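Local coordinates for mandelate racemase/muconate lactonizing protein (Alicyclobacillus acidocaldarius LAA1, PDB 3QLD) that is of unknown function but belongs to the enolase superfamily, joining an N-terminal capping domain to a C-terminal TIM-barrel-like domain, at residues Ala259-Lys270 and Ala290-Met299; Leu212-Pro223 and Ser238-Ser248. All blocks are in the same frame, centred on the assembly; numbering follows the deposited sequence.

Interaction 1: Ala259-Lys270 and Ala290-Met299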
# COMPACT_ATOMS: atom_id res chain seq x y z
N ALA A 259 15.69 6.27 -9.65
CA ALA A 259 16.61 7.01 -10.49
C ALA A 259 17.78 7.56 -9.67
O ALA A 259 18.91 7.54 -10.13
CB ALA A 259 15.86 8.13 -11.19
N ARG A 260 17.52 8.02 -8.44
CA ARG A 260 18.54 8.59 -7.59
C ARG A 260 19.55 7.51 -7.17
O ARG A 260 20.78 7.77 -7.11
CB ARG A 260 17.91 9.31 -6.38
CG ARG A 260 18.90 10.01 -5.46
CD ARG A 260 19.46 11.29 -6.05
NE ARG A 260 20.40 11.89 -5.12
CZ ARG A 260 20.16 12.98 -4.37
NH1 ARG A 260 18.99 13.62 -4.45
NH2 ARG A 260 21.10 13.46 -3.54
N LEU A 261 19.04 6.29 -6.95
CA LEU A 261 19.84 5.17 -6.49
C LEU A 261 20.58 4.49 -7.63
O LEU A 261 21.52 3.77 -7.37
CB LEU A 261 18.97 4.13 -5.78
CG LEU A 261 18.54 4.46 -4.36
CD1 LEU A 261 17.54 3.39 -3.98
CD2 LEU A 261 19.70 4.58 -3.35
N GLY A 262 20.16 4.74 -8.88
CA GLY A 262 20.68 4.01 -10.05
C GLY A 262 20.22 2.56 -9.91
O GLY A 262 20.99 1.63 -10.19
N ALA A 263 19.01 2.36 -9.39
CA ALA A 263 18.58 1.01 -9.04
C ALA A 263 17.99 0.29 -10.25
O ALA A 263 17.78 -0.96 -10.22
CB ALA A 263 17.52 1.04 -7.95
N ALA A 264 17.60 1.08 -11.26
CA ALA A 264 17.07 0.48 -12.50
C ALA A 264 17.17 1.45 -13.66
O ALA A 264 17.29 2.68 -13.47
CB ALA A 264 15.60 -0.01 -12.35
N ARG A 265 17.04 0.90 -14.85
CA ARG A 265 17.15 1.71 -16.06
C ARG A 265 15.94 1.64 -16.98
O ARG A 265 15.91 2.38 -17.97
CB ARG A 265 18.45 1.38 -16.84
CG ARG A 265 19.68 1.69 -16.04
CD ARG A 265 20.92 1.80 -16.91
NE ARG A 265 21.51 0.53 -17.32
CZ ARG A 265 22.48 -0.06 -16.62
NH1 ARG A 265 23.02 -1.21 -17.02
NH2 ARG A 265 22.90 0.52 -15.50
N VAL A 266 14.97 0.75 -16.70
CA VAL A 266 13.77 0.59 -17.51
C VAL A 266 12.54 0.49 -16.62
O VAL A 266 12.62 -0.16 -15.57
CB VAL A 266 13.89 -0.69 -18.38
CG1 VAL A 266 12.58 -1.02 -19.14
CG2 VAL A 266 15.00 -0.50 -19.41
N LEU A 267 11.45 1.17 -17.03
CA LEU A 267 10.19 1.17 -16.26
C LEU A 267 9.12 0.45 -17.05
O LEU A 267 8.89 0.80 -18.23
CB LEU A 267 9.78 2.62 -15.92
CG LEU A 267 8.45 2.81 -15.15
CD1 LEU A 267 8.58 2.21 -13.73
CD2 LEU A 267 8.12 4.31 -15.05
N ASN A 268 8.52 -0.56 -16.41
CA ASN A 268 7.24 -1.16 -16.86
C ASN A 268 6.13 -0.25 -16.37
O ASN A 268 5.88 -0.13 -15.15
CB ASN A 268 7.11 -2.61 -16.38
CG ASN A 268 5.80 -3.28 -16.77
OD1 ASN A 268 4.82 -2.60 -17.07
ND2 ASN A 268 5.77 -4.58 -16.70
N VAL A 269 5.51 0.44 -17.32
CA VAL A 269 4.42 1.38 -17.01
C VAL A 269 3.08 0.67 -17.08
O VAL A 269 2.78 0.02 -18.09
CB VAL A 269 4.41 2.54 -18.02
CG1 VAL A 269 3.07 3.42 -17.88
CG2 VAL A 269 5.67 3.42 -17.77
N LYS A 270 2.25 0.77 -16.02
CA LYS A 270 0.85 0.32 -16.16
C LYS A 270 0.07 1.48 -15.53
O LYS A 270 0.26 1.78 -14.37
CB LYS A 270 0.59 -1.00 -15.46
CG LYS A 270 1.45 -2.15 -15.94
CD LYS A 270 1.15 -3.48 -15.24
CE LYS A 270 2.24 -4.49 -15.62
NZ LYS A 270 2.13 -5.81 -14.95
N ALA A 290 15.80 11.18 -16.40
CA ALA A 290 16.77 10.23 -15.87
C ALA A 290 17.45 9.34 -16.89
O ALA A 290 18.29 8.56 -16.51
CB ALA A 290 16.11 9.38 -14.76
N GLY A 291 17.11 9.40 -18.17
CA GLY A 291 17.78 8.49 -19.11
C GLY A 291 17.22 7.07 -19.19
O GLY A 291 17.77 6.21 -19.89
N MSE A 292 16.09 6.84 -18.50
CA MSE A 292 15.41 5.56 -18.51
C MSE A 292 14.50 5.35 -19.77
O MSE A 292 14.07 6.32 -20.44
CB MSE A 292 14.60 5.47 -17.22
CG MSE A 292 15.42 5.67 -15.99
SE MSE A 292 14.42 5.47 -14.30
CE MSE A 292 13.87 3.62 -14.57
N ALA A 293 14.28 4.09 -20.12
CA ALA A 293 13.37 3.72 -21.20
C ALA A 293 12.14 3.15 -20.49
O ALA A 293 12.25 2.62 -19.38
CB ALA A 293 14.01 2.62 -22.06
N ALA A 294 10.98 3.28 -21.13
CA ALA A 294 9.73 2.73 -20.57
C ALA A 294 8.96 1.99 -21.66
O ALA A 294 9.21 2.18 -22.88
CB ALA A 294 8.92 3.84 -19.88
N TRP A 295 8.05 1.10 -21.24
CA TRP A 295 7.19 0.35 -22.14
C TRP A 295 5.96 0.04 -21.32
O TRP A 295 6.01 0.11 -20.06
CB TRP A 295 7.88 -0.93 -22.61
CG TRP A 295 8.37 -1.83 -21.55
CD1 TRP A 295 9.53 -1.71 -20.84
CD2 TRP A 295 7.71 -3.00 -21.05
NE1 TRP A 295 9.66 -2.74 -19.94
CE2 TRP A 295 8.54 -3.54 -20.02
CE3 TRP A 295 6.48 -3.63 -21.33
CZ2 TRP A 295 8.21 -4.70 -19.30
CZ3 TRP A 295 6.15 -4.80 -20.63
CH2 TRP A 295 7.00 -5.32 -19.60
N VAL A 296 4.88 -0.33 -21.98
CA VAL A 296 3.62 -0.63 -21.25
C VAL A 296 3.39 -2.12 -21.02
O VAL A 296 3.39 -2.94 -21.96
CB VAL A 296 2.37 0.06 -21.95
CG1 VAL A 296 1.04 -0.45 -21.40
CG2 VAL A 296 2.43 1.54 -21.90
N GLY A 297 3.15 -2.51 -19.74
CA GLY A 297 3.00 -3.92 -19.41
C GLY A 297 1.52 -4.25 -19.33
O GLY A 297 0.70 -3.35 -19.44
N GLY A 298 1.18 -5.51 -19.08
CA GLY A 298 -0.23 -5.95 -19.02
C GLY A 298 -0.71 -6.53 -17.70
O GLY A 298 0.10 -6.95 -16.86
N MSE A 299 -2.03 -6.54 -17.51
CA MSE A 299 -2.67 -7.09 -16.32
C MSE A 299 -3.81 -8.06 -16.70
O MSE A 299 -4.76 -8.21 -15.94
CB MSE A 299 -3.29 -5.95 -15.52
CG MSE A 299 -2.34 -4.81 -15.14
SE MSE A 299 -1.43 -5.30 -13.51
CE MSE A 299 -2.89 -5.31 -12.21
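Val266, Leu267, Asn268 and Val269 run beside Ala293, Ala294, Trp295 and Val296 as adjacent parallel strands, a worked example of how one barrel seam carries a different chemistry on each face. The amides of Ala293, Leu267, Trp295, Val269 and Gly297 bond in turn to carbonyls across the gap; the bond from Val269 N to Trp295 O is nearly straight (2.8 Å, 171° at the hydrogen). Val269 and Ala294 pack on helix 277-289, Leu267 lying on the same face of the sheet, and Val269 CG2 rests on Ala294 CB at 3.9 Å. Just before the strands, the selenomethionine Met292 bends at its last torsion, placing its methyl CE 3.7 Å from Ala264 O.

The other face carries Val266, Ala293, Asn268 and Trp295. With Asn268 CG trans to the backbone N (chi1 179°), the side chain rises over the indole. Its CB makes an off-centre CH-pi contact, 4.2 Å from the centroid of the Trp295 six-membered ring. Further out, Asn268 CG lies 3.7 Å from Trp295 CH2, and the amide plane is inclined 36° to the ring. At the tip the branches part: Asn268 OD1 is 3.2 Å from Gly297 N, while ND2 passes close to Trp295 CH2 and bonds to Glu221. Val266 CG1 meets the same indole in its plane, at the edge, 3.5 Å from Trp295 NE1. Phe219 stacks on Trp295, and Arg167 adds a cation-pi contact.

Beyond the strand, the extended chain of Lys270 runs alongside Gly297 to bond Gly298 O and form a salt bridge with Asp246. The chemistry thus implies a two-sided seam: aliphatic side chains pack toward the helix, whereas on the opposite face the indole packs against an amide whose NH2 is held by a carboxylate, which probably fixes its flip.

Interaction 2: Leu212-Pro223 and Ser238-Ser248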
# COMPACT_ATOMS: atom_id res chain seq x y z
N LEU A 212 24.61 -13.28 -17.54
CA LEU A 212 23.61 -12.94 -18.52
C LEU A 212 23.90 -11.74 -19.38
O LEU A 212 23.32 -11.60 -20.44
CB LEU A 212 22.17 -12.87 -17.93
CG LEU A 212 21.73 -14.10 -17.14
CD1 LEU A 212 20.30 -13.77 -16.61
CD2 LEU A 212 21.68 -15.38 -18.02
N ASP A 213 24.84 -10.89 -18.98
CA ASP A 213 25.18 -9.72 -19.80
C ASP A 213 25.69 -10.14 -21.18
O ASP A 213 25.63 -9.34 -22.12
CB ASP A 213 26.31 -8.94 -19.10
CG ASP A 213 25.80 -8.05 -17.97
OD1 ASP A 213 24.56 -7.88 -17.80
OD2 ASP A 213 26.66 -7.52 -17.22
N ALA A 214 26.16 -11.37 -21.29
CA ALA A 214 26.74 -11.80 -22.59
C ALA A 214 25.67 -11.89 -23.71
O ALA A 214 26.02 -11.89 -24.90
CB ALA A 214 27.49 -13.08 -22.42
N TYR A 215 24.37 -11.92 -23.33
CA TYR A 215 23.29 -12.15 -24.29
C TYR A 215 22.49 -10.98 -24.77
O TYR A 215 21.50 -11.19 -25.53
CB TYR A 215 22.38 -13.29 -23.77
CG TYR A 215 23.19 -14.46 -23.35
CD1 TYR A 215 23.92 -15.20 -24.30
CD2 TYR A 215 23.31 -14.83 -22.03
CE1 TYR A 215 24.72 -16.28 -23.91
CE2 TYR A 215 24.11 -15.87 -21.63
CZ TYR A 215 24.81 -16.60 -22.59
OH TYR A 215 25.61 -17.67 -22.20
N ASP A 216 22.88 -9.78 -24.31
CA ASP A 216 22.30 -8.52 -24.73
C ASP A 216 20.76 -8.46 -24.57
O ASP A 216 20.07 -8.07 -25.50
CB ASP A 216 22.76 -8.18 -26.17
CG ASP A 216 24.29 -8.23 -26.32
OD1 ASP A 216 25.05 -8.30 -25.30
OD2 ASP A 216 24.73 -8.19 -27.50
N LEU A 217 20.26 -8.85 -23.39
CA LEU A 217 18.82 -8.72 -23.03
C LEU A 217 18.44 -7.29 -23.05
O LEU A 217 19.22 -6.45 -22.67
CB LEU A 217 18.60 -9.32 -21.60
CG LEU A 217 18.86 -10.80 -21.42
CD1 LEU A 217 18.86 -11.19 -19.94
CD2 LEU A 217 17.81 -11.63 -22.19
N GLN A 218 17.23 -6.99 -23.45
CA GLN A 218 16.71 -5.66 -23.38
C GLN A 218 16.60 -5.17 -21.91
O GLN A 218 16.81 -3.99 -21.63
CB GLN A 218 15.35 -5.65 -24.07
CG GLN A 218 14.80 -4.30 -24.33
CD GLN A 218 13.47 -4.38 -25.05
OE1 GLN A 218 12.40 -4.49 -24.41
NE2 GLN A 218 13.52 -4.41 -26.37
N PHE A 219 16.28 -6.11 -21.01
CA PHE A 219 16.21 -5.85 -19.53
C PHE A 219 16.00 -7.20 -18.82
O PHE A 219 15.68 -8.22 -19.47
CB PHE A 219 15.07 -4.87 -19.16
CG PHE A 219 13.69 -5.30 -19.68
CD1 PHE A 219 12.93 -6.26 -18.98
CD2 PHE A 219 13.15 -4.70 -20.82
CE1 PHE A 219 11.67 -6.68 -19.48
CE2 PHE A 219 11.87 -5.08 -21.32
CZ PHE A 219 11.15 -6.06 -20.61
N ILE A 220 16.22 -7.18 -17.49
CA ILE A 220 15.90 -8.28 -16.57
C ILE A 220 14.89 -7.60 -15.64
O ILE A 220 15.23 -6.60 -15.02
CB ILE A 220 17.12 -8.81 -15.80
CG1 ILE A 220 18.13 -9.47 -16.78
CG2 ILE A 220 16.66 -9.85 -14.64
CD1 ILE A 220 19.44 -9.79 -16.15
N GLU A 221 13.64 -8.12 -15.58
CA GLU A 221 12.60 -7.48 -14.78
C GLU A 221 12.57 -8.07 -13.36
O GLU A 221 12.69 -9.28 -13.18
CB GLU A 221 11.26 -7.79 -15.46
CG GLU A 221 10.07 -6.98 -14.90
CD GLU A 221 8.87 -7.09 -15.82
OE1 GLU A 221 8.86 -7.98 -16.70
OE2 GLU A 221 7.96 -6.29 -15.68
N GLN A 222 12.43 -7.19 -12.36
CA GLN A 222 12.21 -7.61 -10.93
C GLN A 222 13.13 -8.72 -10.46
O GLN A 222 12.69 -9.79 -10.05
CB GLN A 222 10.71 -7.95 -10.77
CG GLN A 222 9.75 -6.70 -10.90
CD GLN A 222 9.75 -5.68 -9.74
OE1 GLN A 222 9.54 -4.47 -9.97
NE2 GLN A 222 10.02 -6.13 -8.51
N PRO A 223 14.47 -8.52 -10.53
CA PRO A 223 15.37 -9.59 -10.20
C PRO A 223 15.27 -9.97 -8.69
O PRO A 223 15.33 -11.13 -8.35
CB PRO A 223 16.76 -8.99 -10.49
CG PRO A 223 16.59 -7.56 -10.50
CD PRO A 223 15.21 -7.34 -11.05
N SER A 238 26.39 -3.37 -10.92
CA SER A 238 27.24 -4.51 -11.33
C SER A 238 26.86 -5.17 -12.69
O SER A 238 27.63 -5.98 -13.24
CB SER A 238 27.27 -5.59 -10.27
OG SER A 238 26.00 -6.32 -10.18
N LEU A 239 25.71 -4.78 -13.19
CA LEU A 239 25.13 -5.36 -14.42
C LEU A 239 25.17 -4.38 -15.57
O LEU A 239 24.77 -3.18 -15.49
CB LEU A 239 23.63 -5.76 -14.19
CG LEU A 239 23.35 -6.96 -13.28
CD1 LEU A 239 21.84 -7.11 -13.15
CD2 LEU A 239 23.94 -8.25 -13.83
N ARG A 240 25.66 -4.87 -16.70
CA ARG A 240 25.59 -4.08 -17.93
C ARG A 240 24.15 -4.06 -18.50
O ARG A 240 23.72 -3.06 -19.13
CB ARG A 240 26.58 -4.60 -19.00
CG ARG A 240 28.05 -4.71 -18.50
CD ARG A 240 28.67 -3.34 -18.04
NE ARG A 240 28.29 -2.83 -16.71
CZ ARG A 240 28.87 -3.15 -15.54
NH1 ARG A 240 29.88 -4.03 -15.49
NH2 ARG A 240 28.41 -2.62 -14.41
N THR A 241 23.44 -5.15 -18.29
CA THR A 241 22.00 -5.26 -18.69
C THR A 241 21.10 -4.34 -17.83
O THR A 241 21.25 -4.32 -16.59
CB THR A 241 21.55 -6.70 -18.52
OG1 THR A 241 22.46 -7.57 -19.21
CG2 THR A 241 19.99 -6.99 -18.98
N PRO A 242 20.17 -3.58 -18.45
CA PRO A 242 19.29 -2.76 -17.66
C PRO A 242 18.39 -3.64 -16.77
O PRO A 242 17.92 -4.72 -17.20
CB PRO A 242 18.41 -2.10 -18.73
CG PRO A 242 19.29 -2.06 -19.95
CD PRO A 242 19.89 -3.41 -19.90
N VAL A 243 18.17 -3.15 -15.53
CA VAL A 243 17.10 -3.73 -14.71
C VAL A 243 15.82 -2.99 -15.02
O VAL A 243 15.83 -1.78 -15.17
CB VAL A 243 17.43 -3.58 -13.18
CG1 VAL A 243 16.21 -3.96 -12.33
CG2 VAL A 243 18.64 -4.47 -12.88
N CYS A 244 14.69 -3.72 -15.07
CA CYS A 244 13.36 -3.14 -15.25
C CYS A 244 12.56 -3.37 -13.97
O CYS A 244 12.62 -4.45 -13.41
CB CYS A 244 12.65 -3.91 -16.35
SG CYS A 244 10.99 -3.25 -16.66
N LEU A 245 11.87 -2.33 -13.50
CA LEU A 245 11.00 -2.52 -12.35
C LEU A 245 9.55 -2.37 -12.82
O LEU A 245 9.24 -1.52 -13.66
CB LEU A 245 11.31 -1.51 -11.23
CG LEU A 245 12.75 -1.62 -10.70
CD1 LEU A 245 12.93 -0.52 -9.59
CD2 LEU A 245 13.07 -2.97 -10.16
N ASP A 246 8.68 -3.19 -12.22
CA ASP A 246 7.23 -3.12 -12.46
C ASP A 246 6.67 -2.75 -11.06
O ASP A 246 6.55 -1.56 -10.78
CB ASP A 246 6.75 -4.46 -13.05
CG ASP A 246 5.24 -4.63 -13.12
OD1 ASP A 246 4.49 -3.71 -12.84
OD2 ASP A 246 4.83 -5.76 -13.44
N GLU A 247 6.41 -3.74 -10.22
CA GLU A 247 5.62 -3.51 -8.97
C GLU A 247 6.43 -2.78 -7.90
O GLU A 247 5.86 -2.11 -7.02
CB GLU A 247 4.91 -4.81 -8.47
CG GLU A 247 5.85 -5.85 -7.89
CD GLU A 247 6.33 -6.85 -8.97
OE1 GLU A 247 6.76 -7.93 -8.53
OE2 GLU A 247 6.26 -6.58 -10.22
N SER A 248 7.75 -2.81 -8.05
CA SER A 248 8.62 -2.02 -7.16
C SER A 248 8.51 -0.54 -7.31
O SER A 248 9.11 0.17 -6.50
CB SER A 248 10.09 -2.42 -7.33
OG SER A 248 10.33 -3.71 -6.83
O HOH W 1 22.12 -9.24 -21.35
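Between Ile220-Glu221 and Val243-Cys244 the chains run parallel and in register, Ile220 N bonding to Pro242 O, Cys244 N to Ile220 O, and Gln222 N to Cys244 O at 2.9 Å. Side chains extend the grip at both ends. At one, the carboxylate of Asp213 takes Arg240 N on OD2 (2.9 Å) and both Thr241 N and Thr241 OG1 on OD1, the last two from the same face of its plane. Arg210 also pairs with OD2, and a water links Thr241 OG1 to Leu212 O and Leu217 N.

Between these ends, Cys244 SG sits over the face of the Phe219 ring, 4.5 Å from its centroid.

At the other end Gln222 bends sharply at chi2 (-72°), bringing its amide among the backbone amides of the turn. Gln222 OE1 accepts Asp246 N in the carbonyl plane, on a lone pair (2.7 Å), and Ser248 N from a tilted approach (3.1 Å); NE2 gives a hydrogen to Ser248 OG almost in the amide plane. The Glu247 carboxylate stacks on this amide, 18° from parallel. Nearby, Glu221 OE2 lies 3.9 Å from Asp246 OD2; Lys169 also binds Glu221, while Tyr56 and Arg273 bind Asp246.

Together with helix 229-238, these strands form a beta-alpha-beta unit of the TIM barrel, with Glu221 and Asp246 at the C-terminal ends of the strands, where enolase-superfamily relatives commonly carry metal ligands.

How the interactions relate
Both interactions are largely buried seams between parallel strands of one barrel wall, and they share a border: strand 266-269 of interaction 1 is the sheet neighbour of strand 243-245 of interaction 2. Helix 252-261 leads along the chain from one to the other. The backbones meet directly where Arg265 N lies 3.0 Å from Val243 O, a probable hydrogen bond, and the polar groups of both contribute to a common cluster at the C-terminal strand ends. Interaction 1 relies more on aliphatic and aromatic packing beside its backbone bonds. Interaction 2 adds side-chain-to-backbone bonds from Asp213 and Gln222 at its two ends, the former beside the solvent-exposed Arg240.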